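Local coordinates for protein threonine--tRNA ligase catalytic subunit (Aeropyrum pernix, PDB 3A32) that probably attaches threonine to tRNA(Thr) by way of a threonyl adenylate made with ATP, as a zinc-containing homodimeric class II synthetase that lacks an editing domain, at residues 216-221 and 252-257. Residues are numbered along the deposited sequence; the frame is centred on the assembly and turned at random.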
loop_
_atom_site.group_PDB
_atom_site.type_symbol
_atom_site.label_atom_id
_atom_site.label_comp_id
_atom_site.label_asym_id
_atom_site.label_seq_id
_atom_site.Cartn_x
_atom_site.Cartn_y
_atom_site.Cartn_z
ATOM N N LYS A 216 -31.866 25.707 -9.150
ATOM C CA LYS A 216 -30.961 26.857 -9.218
ATOM C C LYS A 216 -29.678 26.663 -8.346
ATOM O O LYS A 216 -28.692 26.067 -8.832
ATOM C CB LYS A 216 -31.713 28.142 -8.888
ATOM C CG LYS A 216 -31.075 29.373 -9.504
ATOM C CD LYS A 216 -32.093 30.508 -9.541
ATOM C CE LYS A 216 -31.662 31.706 -8.713
ATOM N NZ LYS A 216 -31.738 31.559 -7.189
ATOM N N GLU A 217 -29.640 27.111 -7.089
ATOM C CA GLU A 217 -28.378 26.857 -6.390
ATOM C C GLU A 217 -28.141 25.393 -6.022
ATOM O O GLU A 217 -26.976 24.983 -5.887
ATOM C CB GLU A 217 -27.901 27.871 -5.303
ATOM C CG GLU A 217 -28.855 28.794 -4.622
ATOM C CD GLU A 217 -29.526 29.750 -5.578
ATOM O OE1 GLU A 217 -28.905 30.761 -5.955
ATOM O OE2 GLU A 217 -30.697 29.477 -5.939
ATOM N N PHE A 218 -29.229 24.613 -5.974
ATOM C CA PHE A 218 -29.186 23.144 -5.854
ATOM C C PHE A 218 -29.631 22.485 -7.145
ATOM O O PHE A 218 -30.834 22.536 -7.505
ATOM C CB PHE A 218 -30.022 22.668 -4.665
ATOM C CG PHE A 218 -29.576 23.249 -3.370
ATOM C CD1 PHE A 218 -28.411 22.789 -2.749
ATOM C CD2 PHE A 218 -30.278 24.288 -2.788
ATOM C CE1 PHE A 218 -27.984 23.341 -1.567
ATOM C CE2 PHE A 218 -29.859 24.850 -1.586
ATOM C CZ PHE A 218 -28.712 24.386 -0.974
ATOM N N MET A 219 -28.687 21.867 -7.850
ATOM C CA MET A 219 -28.991 21.255 -9.140
ATOM C C MET A 219 -29.788 19.940 -9.001
ATOM O O MET A 219 -29.796 19.293 -7.952
ATOM C CB MET A 219 -27.703 21.029 -9.943
ATOM C CG MET A 219 -26.802 19.898 -9.348
ATOM S SD MET A 219 -25.734 19.235 -10.618
ATOM C CE MET A 219 -26.911 18.422 -11.719
ATOM N N GLY A 220 -30.447 19.536 -10.071
ATOM C CA GLY A 220 -31.179 18.281 -10.057
ATOM C C GLY A 220 -32.663 18.490 -9.836
ATOM O O GLY A 220 -33.169 19.643 -9.784
ATOM N N SER A 221 -33.363 17.371 -9.680
ATOM C CA SER A 221 -34.785 17.391 -9.616
ATOM C C SER A 221 -35.188 17.310 -8.149
ATOM O O SER A 221 -34.418 16.801 -7.328
ATOM C CB SER A 221 -35.339 16.207 -10.413
ATOM O OG SER A 221 -34.874 14.962 -9.907
ATOM N N GLY A 252 -30.423 24.109 3.748
ATOM C CA GLY A 252 -29.701 24.994 2.859
ATOM C C GLY A 252 -28.196 24.852 2.882
ATOM O O GLY A 252 -27.507 25.642 2.235
ATOM N N GLU A 253 -27.667 23.856 3.599
ATOM C CA GLU A 253 -26.200 23.706 3.713
ATOM C C GLU A 253 -25.590 22.670 2.798
ATOM O O GLU A 253 -24.367 22.532 2.755
ATOM C CB GLU A 253 -25.719 23.439 5.148
ATOM C CG GLU A 253 -26.130 24.504 6.210
ATOM C CD GLU A 253 -25.518 25.905 6.051
ATOM O OE1 GLU A 253 -24.608 26.131 5.218
ATOM O OE2 GLU A 253 -25.975 26.811 6.788
ATOM N N ALA A 254 -26.418 21.929 2.075
ATOM C CA ALA A 254 -25.885 20.892 1.160
ATOM C C ALA A 254 -24.960 21.496 0.099
ATOM O O ALA A 254 -25.023 22.686 -0.187
ATOM C CB ALA A 254 -27.024 20.132 0.490
ATOM N N ALA A 255 -24.110 20.673 -0.493
ATOM C CA ALA A 255 -23.439 21.049 -1.762
ATOM C C ALA A 255 -24.492 21.305 -2.849
ATOM O O ALA A 255 -25.579 20.738 -2.795
ATOM C CB ALA A 255 -22.513 19.926 -2.223
ATOM N N PHE A 256 -24.140 22.092 -3.857
ATOM C CA PHE A 256 -24.986 22.269 -5.041
ATOM C C PHE A 256 -25.376 20.974 -5.719
ATOM O O PHE A 256 -26.414 20.946 -6.381
ATOM C CB PHE A 256 -24.393 23.278 -6.081
ATOM C CG PHE A 256 -23.228 22.736 -6.922
ATOM C CD1 PHE A 256 -23.463 22.098 -8.143
ATOM C CD2 PHE A 256 -21.899 22.900 -6.487
ATOM C CE1 PHE A 256 -22.414 21.597 -8.924
ATOM C CE2 PHE A 256 -20.811 22.411 -7.238
ATOM C CZ PHE A 256 -21.063 21.742 -8.470
ATOM N N TYR A 257 -24.565 19.921 -5.584
ATOM C CA TYR A 257 -24.821 18.623 -6.268
ATOM C C TYR A 257 -25.381 17.525 -5.392
ATOM O O TYR A 257 -25.493 16.389 -5.870
ATOM C CB TYR A 257 -23.555 18.052 -6.956
ATOM C CG TYR A 257 -22.362 18.031 -6.028
ATOM C CD1 TYR A 257 -22.051 16.915 -5.252
ATOM C CD2 TYR A 257 -21.566 19.176 -5.887
ATOM C CE1 TYR A 257 -20.939 16.940 -4.374
ATOM C CE2 TYR A 257 -20.474 19.214 -5.025
ATOM C CZ TYR A 257 -20.154 18.090 -4.289
ATOM O OH TYR A 257 -19.065 18.192 -3.445
#
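Phe218 slides its ring edge-on against the backbone of 252-257, its rim following the carbonyl oxygens of Gly252, Ala254 and Ala255 close to the ring plane; the closest approach is CE1 to Ala254 O, 3.3 Å. An aromatic ring suits this buried place because its weakly positive C-H rim can meet carbonyl oxygens. CG lies beside the backbone N and anti to the carbonyl carbon (chi1 -59°), which directs the ring along 252-257, where CE1 also touches the methyl of Ala254, small enough to sit beside it. Trp225 of helix 222-243 meets the same ring edge-to-face.

One backbone bond ties the loops together: Met219 N gives its hydrogen to Phe256 O at 2.9 Å. Past this bond the flexible Met219 chain lies alongside the second loop, with CG 3.2 Å from Phe256 O and near Phe256 CD1, and SD near Tyr257 CB. Phe256 (chi1 76°) presents a face of its ring to the edge of Tyr257, whose CD2 stands 3.5 Å above the centre of the Phe256 ring, while Phe256 CB rests on Glu217 O. Ala255 CB in turn packs on a face of the Tyr257 ring.

The contact joins two surface loops of the class II synthetase catalytic domain, one leading into helix 222-243, the other linking strands 246-250 and 260-268; the side chain of Tyr257 comes within about 5 Å of that of the zinc ligand His310.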